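Local coordinates for putative peptidyl-arginine deiminase family protein (Campylobacter jejuni subsp. jejuni serotype O:2, PDB 6B10) that probably hydrolyses agmatine to N-carbamoylputrescine as an agmatine deiminase of the polyamine (putrescine) biosynthetic route, at residues 266-271 / 313-318. Residues are numbered along the deposited sequence; the frame is centred on the assembly and turned at random.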
loop_
_atom_site.group_PDB
_atom_site.type_symbol
_atom_site.label_atom_id
_atom_site.label_comp_id
_atom_site.label_asym_id
_atom_site.label_seq_id
_atom_site.Cartn_x
_atom_site.Cartn_y
_atom_site.Cartn_z
ATOM N N LEU A 266 19.127 -3.176 1.220
ATOM C CA LEU A 266 17.805 -2.693 0.829
ATOM C C LEU A 266 16.695 -3.593 1.356
ATOM O O LEU A 266 16.828 -4.816 1.359
ATOM C CB LEU A 266 17.720 -2.604 -0.694
ATOM C CG LEU A 266 18.788 -1.716 -1.344
ATOM C CD1 LEU A 266 18.647 -1.728 -2.857
ATOM C CD2 LEU A 266 18.726 -0.289 -0.809
ATOM N N GLY A 267 15.595 -2.978 1.793
ATOM C CA GLY A 267 14.482 -3.708 2.390
ATOM C C GLY A 267 13.580 -4.329 1.344
ATOM O O GLY A 267 12.422 -3.933 1.196
ATOM N N ALA A 268 14.104 -5.315 0.625
ATOM C CA ALA A 268 13.351 -5.978 -0.430
ATOM C C ALA A 268 12.323 -6.908 0.198
ATOM O O ALA A 268 12.669 -7.746 1.024
ATOM C CB ALA A 268 14.288 -6.754 -1.340
ATOM N N THR A 269 11.061 -6.744 -0.189
ATOM C CA THR A 269 9.960 -7.526 0.364
ATOM C C THR A 269 8.899 -7.777 -0.702
ATOM O O THR A 269 8.563 -6.879 -1.480
ATOM C CB THR A 269 9.322 -6.825 1.586
ATOM O OG1 THR A 269 8.119 -7.507 1.970
ATOM C CG2 THR A 269 8.994 -5.358 1.284
ATOM N N TYR A 270 8.377 -9.000 -0.736
ATOM C CA TYR A 270 7.352 -9.365 -1.705
ATOM C C TYR A 270 5.949 -9.015 -1.221
ATOM O O TYR A 270 4.984 -9.082 -1.994
ATOM C CB TYR A 270 7.459 -10.849 -2.081
ATOM C CG TYR A 270 8.737 -11.202 -2.836
ATOM C CD1 TYR A 270 8.947 -10.746 -4.134
ATOM C CD2 TYR A 270 9.725 -12.005 -2.255
ATOM C CE1 TYR A 270 10.101 -11.066 -4.834
ATOM C CE2 TYR A 270 10.889 -12.328 -2.941
ATOM C CZ TYR A 270 11.078 -11.860 -4.231
ATOM O OH TYR A 270 12.236 -12.188 -4.915
ATOM N N ALA A 271 5.829 -8.619 0.046
ATOM C CA ALA A 271 4.533 -8.229 0.611
ATOM C C ALA A 271 4.032 -6.873 0.082
ATOM O O ALA A 271 2.841 -6.571 0.168
ATOM C CB ALA A 271 4.599 -8.212 2.135
ATOM N N VAL A 313 14.879 -0.360 -8.082
ATOM C CA VAL A 313 15.222 1.060 -8.020
ATOM C C VAL A 313 14.411 1.754 -6.925
ATOM O O VAL A 313 14.943 2.597 -6.193
ATOM C CB VAL A 313 15.011 1.759 -9.378
ATOM C CG1 VAL A 313 15.465 3.211 -9.309
ATOM C CG2 VAL A 313 15.777 1.032 -10.470
ATOM N N PHE A 314 13.137 1.369 -6.796
ATOM C CA PHE A 314 12.257 1.883 -5.739
ATOM C C PHE A 314 12.888 1.758 -4.350
ATOM O O PHE A 314 12.756 2.658 -3.518
ATOM C CB PHE A 314 10.910 1.140 -5.726
ATOM C CG PHE A 314 10.005 1.461 -6.883
ATOM C CD1 PHE A 314 10.083 0.747 -8.068
ATOM C CD2 PHE A 314 9.034 2.443 -6.765
ATOM C CE1 PHE A 314 9.235 1.025 -9.127
ATOM C CE2 PHE A 314 8.181 2.726 -7.816
ATOM C CZ PHE A 314 8.281 2.017 -9.000
ATOM N N LEU A 315 13.564 0.639 -4.101
ATOM C CA LEU A 315 14.138 0.352 -2.779
ATOM C C LEU A 315 15.226 1.341 -2.333
ATOM O O LEU A 315 15.515 1.443 -1.136
ATOM C CB LEU A 315 14.728 -1.061 -2.734
ATOM C CG LEU A 315 13.847 -2.279 -3.029
ATOM C CD1 LEU A 315 14.713 -3.524 -2.944
ATOM C CD2 LEU A 315 12.663 -2.381 -2.076
ATOM N N ARG A 316 15.833 2.059 -3.279
ATOM C CA ARG A 316 16.849 3.064 -2.941
ATOM C C ARG A 316 16.297 4.145 -1.995
ATOM O O ARG A 316 17.033 4.659 -1.151
ATOM C CB ARG A 316 17.453 3.682 -4.207
ATOM C CG ARG A 316 18.298 2.696 -5.008
ATOM C CD ARG A 316 18.770 3.254 -6.343
ATOM N NE ARG A 316 19.174 2.186 -7.261
ATOM C CZ ARG A 316 19.576 2.368 -8.521
ATOM N NH1 ARG A 316 19.650 3.584 -9.049
ATOM N NH2 ARG A 316 19.912 1.319 -9.262
ATOM N N GLN A 317 15.003 4.457 -2.109
ATOM C CA GLN A 317 14.339 5.367 -1.169
ATOM C C GLN A 317 13.406 4.653 -0.181
ATOM O O GLN A 317 12.425 5.232 0.284
ATOM C CB GLN A 317 13.584 6.452 -1.939
ATOM C CG GLN A 317 14.495 7.407 -2.702
ATOM C CD GLN A 317 15.459 8.157 -1.798
ATOM O OE1 GLN A 317 15.156 8.434 -0.636
ATOM N NE2 GLN A 317 16.628 8.485 -2.326
ATOM N N ASN A 318 13.733 3.402 0.140
ATOM C CA ASN A 318 13.089 2.640 1.217
ATOM C C ASN A 318 11.593 2.364 1.045
ATOM O O ASN A 318 10.835 2.391 2.008
ATOM C CB ASN A 318 13.359 3.301 2.573
ATOM C CG ASN A 318 14.830 3.612 2.785
ATOM O OD1 ASN A 318 15.205 4.766 3.001
ATOM N ND2 ASN A 318 15.674 2.587 2.712
HETATM O O HOH W 1 15.234 -0.188 1.146
#
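Leu315 projects from a short helical turn onto the kinked run Leu266-Ala268, and its isobutyl group carries most of the contact. CD1 rests on the methyl of Ala268 (CD1 to Ala268 CB 3.6 Å) and also meets CB of Leu266. The other branch, CD2, settles against the backbone carbonyl of Gly267, with CD2 3.6 Å from Gly267 O. Leu266 packs alongside the base of the same side chain: its CB lies 3.9 Å from Leu315 CB, its CD1 is near that same CB, and its CD2 reaches Leu315 O at 3.7 Å. The two leucine side chains cross at a slant. In Leu315, CG lies beside its own backbone N and anti to the carbonyl carbon (chi1 -58°), which keeps the isobutyl group clear of the carbonyl oxygen that Leu266 CD2 approaches. Tyr285 also touches Leu315, and Pro256 packs on Ala268, extending the apolar patch.

No direct hydrogen bond joins the segments; one water does the polar work. It accepts from Gly267 N at 2.9 Å, donates to Leu315 O at 2.8 Å and takes a longer bond from Asn318 ND2 at 3.2 Å. Leu315 O also accepts from Asn318 N, so water and backbone share this carbonyl.

Within 266-271, Gly267 centres an inverse gamma turn, closed by a weak bond from Ala268 N to Leu266 O. Farther along, Thr269 OG1 accepts from Ala271 N with an N-H...O angle of 152°, forming an ST turn. Val313 and Phe314 pack on helix 37-52.

Apolar packing and one bridging water thus join the loop between strands 264-265 and 274-276 to the helical turn that follows strand 305-310, consistent with the pentein (alpha/beta-propeller) fold of guanidine-group-modifying enzymes.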